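Local structure of alanine racemase (2DY3) at residues E43-A46 / P47-A51; R89-D93 / R94-L98; T112-E115 / H116-V119; H316-E319 / A320-A324. The protein binds pyridoxal-5'-phosphate and belongs to the alanine racemase family, pairing an N-terminal TIM-barrel domain with a strand-rich C-terminal domain. All blocks are in the same frame, centred on the assembly; numbering follows the deposited sequence.

Interaction 1. Residues E43-A46 / P47-A51; sequences EKVA and PVIAA
V45 and I49 lie one turn apart on helix 42-50, where I49 N donates to V45 O over 2.9 Å with a nearly straight N-H...O angle of 165°, and A50 N repeats the pattern on A46 O at 2.8 Å. This is a proline-kinked alpha helix of the TIM-barrel domain, and it illustrates how a helix can carry an imino acid in its middle. P47 N has no hydrogen, so the turn before it gives up one backbone bond; in place of a donor, the ring turns its CG to E43 O at 3.5 Å. K44 O likewise meets carbons, P47 CD and V48 CG2. Beyond the kink the regular pattern resumes. On the buried face V45 and I49 run side by side and point the same way. V45 swings CG1 opposite its backbone N (chi1 173°) and beside its own carbonyl carbon, which sends this branch forward along the helix to I49 CD1, 3.6 Å away. Both side chains rest on I13 of helix 10-24, and I49 also on T17 of the same helix and F57 of strand 56-59, packing helix 42-50 on these two elements. At the kink P47 CD sits 3.3 Å from A46 CB, tighter than usual van der Waals contact, as the ring abuts the residue before it.

Interaction 2. Residues R89-D93 / R94-L98; sequences RAAID and RNIDL
I92 and L98 cross at about a right angle, I92 CG1 meeting the L98 CD1 branch at 3.8 Å, and beside them the methyl of A91 faces I96, with CD1 3.9 Å from A91 CB. These apolar meetings accompany the return of the chain from helix 88-92 into the next strand, and the backbone makes the reversal as a Schellman motif. N95, with its positive phi of 56°, is the C-prime residue: I96 N returns to A91 O at 3.1 Å, and N95 N to I92 O. A91 O is gripped twice, since R94 N also reaches it, at 2.8 Å; the two donors come from opposite faces of the carbonyl plane. I92 to N95 is in addition a type I beta turn. R94 brings its CG end-on to A90 O, 3.2 Å away, then bends at chi2 and chi3 so that its guanidinium leads away to a salt bridge with D70. Within segment 89-93, R89 NE forms a salt bridge with D93 OD1 at 2.8 Å, approaching on the syn side of the carboxylate, with that oxygen close to the guanidinium plane. The unit is the helix-to-strand half of the beta-alpha-beta crossover from strand 76-81 through helix 88-92 to strand 97-100: I96 packs on A65 and M66 of helix 62-70 and on C79 of strand 76-81, L98 on L62 and C79, and I92 on I117 of strand 117-122.

Interaction 3. Residues T112-E115 / H116-V119; sequences TDAE and HIRV
I117 sets CG1 beside its own backbone N (chi1 -56°) and extends its chain to CD1 (chi2 166°), and T112 turns CG2 opposite its backbone N (chi1 -69° for OG1), so that the isoleucine tip arrives at the threonine methyl. The setting is the loop that leads from helix 103-110 into strand 117-122 of the TIM-barrel domain, a worked example of how a short connection packs against the first residue of the strand it enters. The loop first bends tightly: D113 is the centre of an inverse gamma turn, closed by a weak bond from A114 N to T112 O at 3.2 Å. The side chains of T112 and A114, on either side of D113 in the chain, both point toward the strand segment. T112 and I117 cross at about a right angle, whereas A114 CB meets the isoleucine chain at 3.8 Å from CG1. No hydrogen bond spans the two halves of this loop, and the grip is purely apolar. The two side chains between go their own ways. E115 holds CG in the crowded position between its backbone N and carbonyl carbon, bringing it to 3.1 Å from H116 N, while the H116 ring leads away to a weak hydrogen bond with E151 of strand 150-156. T112 OG1 is hydrogen-bonded to A108 O, in the last turn of helix 103-110, and R89 of helix 88-92 touches both T112 and A114. I117 CD1 is shared between the two loop side chains, 3.9 Å from T112 CG2 and 3.8 Å from A114 CB.

Interaction 4. Residues H316-E319 / A320-A324; sequences HGVE and AGAKA
E319 and A322 meet at the one flat group that matters here, the peptide carbonyl of E319. A322 N donates to E319 O at 3.1 Å, tilted 26° from the carbonyl plane, and A320 O lies over that same face of the plane, 3.1 Å from E319 O; two acceptors cannot bond, so this is only a close approach. The peptide's edge beside the oxygen is met by the A322 methyl, whose CB comes to 3.1 Å from E319 O. Here the alanine methyl and the amide of one residue both crowd a single carbonyl. The A322 methyl also faces V318, whose CG1, swung opposite its backbone N (chi1 172°), stands 4.0 Å from A322 CB. Both these side chains lean on I291 of strand 288-291, and V318 also on Y296 of strand 294-299, so this side of the turn packs on the sheet. E319 itself sends its extended carboxylate chain away from the turn. Before it, V318 N is held by N314 OD1. G321, with a phi of 97°, sits at the third position, where the absence of a side chain leaves room beside the carbonyl of A320. These features define a type II beta turn from E319 to A322, carrying the chain from the loop after strand 307-312 into strand 323-325 of the C-terminal domain's mixed sheet, where G321 and A322 both pair with V242.

How the interactions relate
From the N terminus the chain passes the four contacts in series; each is local, and none nests in or crosses another. Interaction 1 lies within helix 42-50 of the TIM-barrel domain and spans its proline kink, about 20 Å between centres from interaction 2. Interactions 2 and 3 each lead into a strand, and these two strands, 97-100 and 117-122, are neighbours in the parallel sheet. They touch directly: D97 OD1 meets R118 NH2 in a salt bridge of 2.8 Å, and L98 N probably donates to R118 O. Interaction 4 stands apart in the C-terminal domain, about 59 Å between centres from interaction 3, on the opposite side of the chain's centre, where its turn starts a strand of the mixed sheet.

Interaction 1. Residues E43-A46 / P47-A51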
loop_
_atom_site.group_PDB
_atom_site.type_symbol
_atom_site.label_atom_id
_atom_site.label_comp_id
_atom_site.label_asym_id
_atom_site.label_seq_id
_atom_site.Cartn_x
_atom_site.Cartn_y
_atom_site.Cartn_z
ATOM N N GLU B 43 4.394 16.011 1.090
ATOM C CA GLU B 43 4.975 16.949 2.040
ATOM C C GLU B 43 6.231 17.608 1.480
ATOM O O GLU B 43 6.550 18.743 1.827
ATOM C CB GLU B 43 5.287 16.235 3.358
ATOM C CG GLU B 43 5.904 17.136 4.407
ATOM C CD GLU B 43 5.679 16.636 5.825
ATOM O OE1 GLU B 43 6.277 17.224 6.752
ATOM O OE2 GLU B 43 4.904 15.670 6.013
ATOM N N LYS B 44 6.934 16.892 0.609
ATOM C CA LYS B 44 8.143 17.407 -0.018
ATOM C C LYS B 44 7.897 17.824 -1.469
ATOM O O LYS B 44 8.429 18.829 -1.930
ATOM C CB LYS B 44 9.249 16.347 0.013
ATOM C CG LYS B 44 9.822 16.091 1.392
ATOM C CD LYS B 44 10.520 17.332 1.931
ATOM C CE LYS B 44 11.044 17.098 3.337
ATOM N NZ LYS B 44 9.946 16.663 4.249
ATOM N N VAL B 45 7.078 17.052 -2.180
ATOM C CA VAL B 45 6.789 17.322 -3.583
ATOM C C VAL B 45 6.021 18.608 -3.874
ATOM O O VAL B 45 6.437 19.407 -4.718
ATOM C CB VAL B 45 6.021 16.141 -4.221
ATOM C CG1 VAL B 45 5.568 16.505 -5.627
ATOM C CG2 VAL B 45 6.915 14.901 -4.248
ATOM N N ALA B 46 4.898 18.802 -3.190
ATOM C CA ALA B 46 4.069 19.987 -3.399
ATOM C C ALA B 46 4.823 21.315 -3.293
ATOM O O ALA B 46 4.624 22.215 -4.104
ATOM C CB ALA B 46 2.890 19.977 -2.423
ATOM N N PRO B 47 5.681 21.465 -2.277
ATOM C CA PRO B 47 6.411 22.732 -2.160
ATOM C C PRO B 47 7.354 22.965 -3.340
ATOM O O PRO B 47 7.535 24.092 -3.800
ATOM C CB PRO B 47 7.153 22.580 -0.836
ATOM C CG PRO B 47 6.252 21.712 -0.044
ATOM C CD PRO B 47 5.839 20.660 -1.055
ATOM N N VAL B 48 7.954 21.895 -3.840
ATOM C CA VAL B 48 8.856 22.032 -4.969
ATOM C C VAL B 48 8.060 22.431 -6.201
ATOM O O VAL B 48 8.459 23.321 -6.959
ATOM C CB VAL B 48 9.610 20.721 -5.240
ATOM C CG1 VAL B 48 10.336 20.810 -6.569
ATOM C CG2 VAL B 48 10.602 20.453 -4.105
ATOM N N ILE B 49 6.918 21.781 -6.395
ATOM C CA ILE B 49 6.080 22.094 -7.535
ATOM C C ILE B 49 5.582 23.529 -7.439
ATOM O O ILE B 49 5.450 24.225 -8.452
ATOM C CB ILE B 49 4.874 21.143 -7.612
ATOM C CG1 ILE B 49 5.355 19.741 -7.988
ATOM C CG2 ILE B 49 3.863 21.660 -8.615
ATOM C CD1 ILE B 49 4.255 18.726 -8.122
ATOM N N ALA B 50 5.313 23.971 -6.214
ATOM C CA ALA B 50 4.822 25.327 -5.998
ATOM C C ALA B 50 5.902 26.344 -6.344
ATOM O O ALA B 50 5.635 27.364 -6.981
ATOM C CB ALA B 50 4.388 25.500 -4.543
ATOM N N ALA B 51 7.124 26.050 -5.920
ATOM C CA ALA B 51 8.261 26.933 -6.151
ATOM C C ALA B 51 8.674 27.011 -7.614
ATOM O O ALA B 51 9.549 27.799 -7.966
ATOM C CB ALA B 51 9.443 26.484 -5.293
#

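Interaction 2. Residues R89-D93 / R94-L98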
loop_
_atom_site.group_PDB
_atom_site.type_symbol
_atom_site.label_atom_id
_atom_site.label_comp_id
_atom_site.label_asym_id
_atom_site.label_seq_id
_atom_site.Cartn_x
_atom_site.Cartn_y
_atom_site.Cartn_z
ATOM N N ARG B 89 -17.077 21.965 5.873
ATOM C CA ARG B 89 -17.001 23.342 6.342
ATOM C C ARG B 89 -15.581 23.627 6.802
ATOM O O ARG B 89 -15.079 24.741 6.648
ATOM C CB ARG B 89 -17.982 23.575 7.505
ATOM C CG ARG B 89 -17.838 24.940 8.191
ATOM C CD ARG B 89 -17.960 26.085 7.194
ATOM N NE ARG B 89 -17.640 27.376 7.798
ATOM C CZ ARG B 89 -18.481 28.094 8.541
ATOM N NH1 ARG B 89 -19.712 27.656 8.775
ATOM N NH2 ARG B 89 -18.087 29.254 9.058
ATOM N N ALA B 90 -14.938 22.614 7.370
ATOM C CA ALA B 90 -13.565 22.742 7.844
ATOM C C ALA B 90 -12.645 23.074 6.674
ATOM O O ALA B 90 -11.656 23.788 6.837
ATOM C CB ALA B 90 -13.117 21.446 8.507
ATOM N N ALA B 91 -12.975 22.555 5.495
ATOM C CA ALA B 91 -12.169 22.807 4.307
ATOM C C ALA B 91 -12.417 24.234 3.830
ATOM O O ALA B 91 -11.475 24.973 3.520
ATOM C CB ALA B 91 -12.523 21.814 3.215
ATOM N N ILE B 92 -13.690 24.613 3.770
ATOM C CA ILE B 92 -14.060 25.959 3.359
ATOM C C ILE B 92 -13.298 26.974 4.210
ATOM O O ILE B 92 -12.765 27.954 3.689
ATOM C CB ILE B 92 -15.568 26.215 3.539
ATOM C CG1 ILE B 92 -16.374 25.281 2.634
ATOM C CG2 ILE B 92 -15.886 27.672 3.208
ATOM C CD1 ILE B 92 -17.881 25.393 2.815
ATOM N N ASP B 93 -13.250 26.726 5.517
ATOM C CA ASP B 93 -12.553 27.609 6.447
ATOM C C ASP B 93 -11.064 27.735 6.120
ATOM O O ASP B 93 -10.419 28.720 6.493
ATOM C CB ASP B 93 -12.688 27.104 7.889
ATOM C CG ASP B 93 -14.117 27.119 8.391
ATOM O OD1 ASP B 93 -14.911 27.955 7.918
ATOM O OD2 ASP B 93 -14.437 26.302 9.281
ATOM N N ARG B 94 -10.525 26.729 5.436
ATOM C CA ARG B 94 -9.113 26.714 5.069
ATOM C C ARG B 94 -8.892 27.151 3.616
ATOM O O ARG B 94 -7.854 26.858 3.016
ATOM C CB ARG B 94 -8.542 25.309 5.293
ATOM C CG ARG B 94 -8.647 24.834 6.738
ATOM C CD ARG B 94 -7.285 24.792 7.403
ATOM N NE ARG B 94 -6.654 23.490 7.248
ATOM C CZ ARG B 94 -5.353 23.261 7.385
ATOM N NH1 ARG B 94 -4.519 24.251 7.675
ATOM N NH2 ARG B 94 -4.891 22.029 7.252
ATOM N N ASN B 95 -9.871 27.856 3.062
ATOM C CA ASN B 95 -9.794 28.346 1.689
ATOM C C ASN B 95 -9.557 27.225 0.683
ATOM O O ASN B 95 -8.742 27.348 -0.229
ATOM C CB ASN B 95 -8.697 29.411 1.563
ATOM C CG ASN B 95 -8.637 30.028 0.173
ATOM O OD1 ASN B 95 -9.669 30.365 -0.419
ATOM N ND2 ASN B 95 -7.426 30.188 -0.351
ATOM N N ILE B 96 -10.275 26.126 0.862
ATOM C CA ILE B 96 -10.170 24.995 -0.047
ATOM C C ILE B 96 -11.396 25.006 -0.958
ATOM O O ILE B 96 -12.529 25.060 -0.483
ATOM C CB ILE B 96 -10.128 23.652 0.729
ATOM C CG1 ILE B 96 -8.822 23.557 1.520
ATOM C CG2 ILE B 96 -10.261 22.479 -0.245
ATOM C CD1 ILE B 96 -8.775 22.411 2.513
ATOM N N ASP B 97 -11.167 24.992 -2.268
ATOM C CA ASP B 97 -12.271 24.973 -3.216
ATOM C C ASP B 97 -12.890 23.578 -3.208
ATOM O O ASP B 97 -12.178 22.577 -3.156
ATOM C CB ASP B 97 -11.786 25.296 -4.635
ATOM C CG ASP B 97 -11.308 26.729 -4.787
ATOM O OD1 ASP B 97 -11.219 27.192 -5.936
ATOM O OD2 ASP B 97 -11.018 27.390 -3.769
ATOM N N LEU B 98 -14.217 23.518 -3.258
ATOM C CA LEU B 98 -14.918 22.244 -3.262
ATOM C C LEU B 98 -15.654 22.056 -4.573
ATOM O O LEU B 98 -16.288 22.985 -5.078
ATOM C CB LEU B 98 -15.935 22.185 -2.118
ATOM C CG LEU B 98 -15.409 22.203 -0.687
ATOM C CD1 LEU B 98 -16.582 22.250 0.281
ATOM C CD2 LEU B 98 -14.542 20.971 -0.443
#

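Interaction 3. Residues T112-E115 / H116-V119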
loop_
_atom_site.group_PDB
_atom_site.type_symbol
_atom_site.label_atom_id
_atom_site.label_comp_id
_atom_site.label_asym_id
_atom_site.label_seq_id
_atom_site.Cartn_x
_atom_site.Cartn_y
_atom_site.Cartn_z
ATOM N N THR B 112 -24.925 26.357 3.688
ATOM C CA THR B 112 -23.813 26.588 4.610
ATOM C C THR B 112 -23.622 28.084 4.829
ATOM O O THR B 112 -23.476 28.845 3.864
ATOM C CB THR B 112 -22.482 26.036 4.066
ATOM O OG1 THR B 112 -22.517 24.606 4.048
ATOM C CG2 THR B 112 -21.326 26.510 4.945
ATOM N N ASP B 113 -23.604 28.501 6.091
ATOM C CA ASP B 113 -23.435 29.916 6.407
ATOM C C ASP B 113 -21.973 30.294 6.592
ATOM O O ASP B 113 -21.460 30.333 7.712
ATOM C CB ASP B 113 -24.231 30.288 7.665
ATOM C CG ASP B 113 -24.125 31.770 8.008
ATOM O OD1 ASP B 113 -23.426 32.511 7.279
ATOM O OD2 ASP B 113 -24.743 32.194 9.005
ATOM N N ALA B 114 -21.315 30.564 5.472
ATOM C CA ALA B 114 -19.921 30.974 5.442
ATOM C C ALA B 114 -19.877 32.185 4.521
ATOM O O ALA B 114 -20.661 32.276 3.580
ATOM C CB ALA B 114 -19.049 29.856 4.888
ATOM N N GLU B 115 -18.962 33.108 4.797
ATOM C CA GLU B 115 -18.827 34.336 4.019
ATOM C C GLU B 115 -18.727 34.175 2.505
ATOM O O GLU B 115 -19.598 34.645 1.770
ATOM C CB GLU B 115 -17.626 35.140 4.533
ATOM C CG GLU B 115 -16.373 34.300 4.754
ATOM C CD GLU B 115 -15.218 35.094 5.339
ATOM O OE1 GLU B 115 -14.690 35.987 4.642
ATOM O OE2 GLU B 115 -14.841 34.824 6.501
ATOM N N HIS B 116 -17.671 33.520 2.034
ATOM C CA HIS B 116 -17.478 33.345 0.594
ATOM C C HIS B 116 -16.935 31.958 0.252
ATOM O O HIS B 116 -15.758 31.673 0.457
ATOM C CB HIS B 116 -16.533 34.434 0.083
ATOM C CG HIS B 116 -16.116 34.261 -1.340
ATOM N ND1 HIS B 116 -15.212 33.301 -1.738
ATOM C CD2 HIS B 116 -16.466 34.936 -2.460
ATOM C CE1 HIS B 116 -15.022 33.393 -3.041
ATOM N NE2 HIS B 116 -15.771 34.376 -3.505
ATOM N N ILE B 117 -17.802 31.109 -0.289
ATOM C CA ILE B 117 -17.441 29.737 -0.630
ATOM C C ILE B 117 -17.076 29.527 -2.104
ATOM O O ILE B 117 -17.915 29.697 -2.986
ATOM C CB ILE B 117 -18.603 28.780 -0.263
ATOM C CG1 ILE B 117 -18.951 28.939 1.217
ATOM C CG2 ILE B 117 -18.220 27.341 -0.570
ATOM C CD1 ILE B 117 -20.269 28.307 1.608
ATOM N N ARG B 118 -15.822 29.155 -2.357
ATOM C CA ARG B 118 -15.356 28.902 -3.720
ATOM C C ARG B 118 -15.684 27.463 -4.117
ATOM O O ARG B 118 -15.302 26.512 -3.429
ATOM C CB ARG B 118 -13.839 29.130 -3.830
ATOM C CG ARG B 118 -13.420 30.605 -3.975
ATOM C CD ARG B 118 -11.917 30.800 -3.776
ATOM N NE ARG B 118 -11.119 30.056 -4.751
ATOM C CZ ARG B 118 -10.909 30.440 -6.007
ATOM N NH1 ARG B 118 -11.433 31.575 -6.457
ATOM N NH2 ARG B 118 -10.186 29.682 -6.818
ATOM N N VAL B 119 -16.402 27.309 -5.223
ATOM C CA VAL B 119 -16.765 25.989 -5.708
ATOM C C VAL B 119 -16.473 25.842 -7.200
ATOM O O VAL B 119 -16.382 26.828 -7.938
ATOM C CB VAL B 119 -18.275 25.684 -5.485
ATOM C CG1 VAL B 119 -18.630 25.782 -4.017
ATOM C CG2 VAL B 119 -19.124 26.638 -6.304
#

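Interaction 4. Residues H316-E319 / A320-A324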
loop_
_atom_site.group_PDB
_atom_site.type_symbol
_atom_site.label_atom_id
_atom_site.label_comp_id
_atom_site.label_asym_id
_atom_site.label_seq_id
_atom_site.Cartn_x
_atom_site.Cartn_y
_atom_site.Cartn_z
ATOM N N HIS B 316 29.009 -12.086 -12.063
ATOM C CA HIS B 316 29.385 -10.731 -11.687
ATOM C C HIS B 316 29.642 -10.617 -10.187
ATOM O O HIS B 316 29.841 -9.524 -9.651
ATOM C CB HIS B 316 28.289 -9.767 -12.140
ATOM C CG HIS B 316 27.879 -9.980 -13.565
ATOM N ND1 HIS B 316 28.700 -9.668 -14.628
ATOM C CD2 HIS B 316 26.785 -10.575 -14.098
ATOM C CE1 HIS B 316 28.132 -10.068 -15.753
ATOM N NE2 HIS B 316 26.970 -10.623 -15.459
ATOM N N GLY B 317 29.638 -11.762 -9.515
ATOM C CA GLY B 317 29.902 -11.785 -8.088
ATOM C C GLY B 317 28.979 -10.975 -7.199
ATOM O O GLY B 317 29.440 -10.332 -6.257
ATOM N N VAL B 318 27.685 -10.991 -7.489
ATOM C CA VAL B 318 26.726 -10.270 -6.664
ATOM C C VAL B 318 26.831 -10.794 -5.235
ATOM O O VAL B 318 26.866 -12.002 -5.017
ATOM C CB VAL B 318 25.283 -10.507 -7.136
ATOM C CG1 VAL B 318 24.297 -9.893 -6.118
ATOM C CG2 VAL B 318 25.085 -9.917 -8.531
ATOM N N GLU B 319 26.883 -9.882 -4.272
ATOM C CA GLU B 319 26.971 -10.249 -2.867
ATOM C C GLU B 319 25.877 -9.564 -2.055
ATOM O O GLU B 319 25.245 -8.620 -2.523
ATOM C CB GLU B 319 28.329 -9.851 -2.305
ATOM C CG GLU B 319 29.506 -10.482 -3.016
ATOM C CD GLU B 319 30.814 -10.122 -2.360
ATOM O OE1 GLU B 319 31.104 -10.659 -1.277
ATOM O OE2 GLU B 319 31.548 -9.289 -2.917
ATOM N N ALA B 320 25.656 -10.046 -0.836
ATOM C CA ALA B 320 24.651 -9.453 0.041
ATOM C C ALA B 320 25.020 -7.990 0.230
ATOM O O ALA B 320 26.199 -7.650 0.303
ATOM C CB ALA B 320 24.634 -10.171 1.391
ATOM N N GLY B 321 24.012 -7.128 0.302
ATOM C CA GLY B 321 24.267 -5.710 0.469
ATOM C C GLY B 321 24.224 -4.988 -0.866
ATOM O O GLY B 321 24.202 -3.759 -0.921
ATOM N N ALA B 322 24.211 -5.759 -1.950
ATOM C CA ALA B 322 24.162 -5.187 -3.289
ATOM C C ALA B 322 22.807 -4.520 -3.499
ATOM O O ALA B 322 21.782 -5.019 -3.034
ATOM C CB ALA B 322 24.374 -6.274 -4.329
ATOM N N LYS B 323 22.813 -3.384 -4.192
ATOM C CA LYS B 323 21.587 -2.651 -4.469
ATOM C C LYS B 323 20.843 -3.233 -5.662
ATOM O O LYS B 323 21.379 -3.296 -6.776
ATOM C CB LYS B 323 21.899 -1.183 -4.756
ATOM C CG LYS B 323 22.343 -0.384 -3.544
ATOM C CD LYS B 323 22.875 0.978 -3.965
ATOM C CE LYS B 323 21.866 1.745 -4.812
ATOM N NZ LYS B 323 22.393 3.082 -5.243
ATOM N N ALA B 324 19.606 -3.656 -5.421
ATOM C CA ALA B 324 18.764 -4.214 -6.473
ATOM C C ALA B 324 17.652 -3.222 -6.831
ATOM O O ALA B 324 16.779 -2.932 -6.008
ATOM C CB ALA B 324 18.154 -5.530 -6.008
#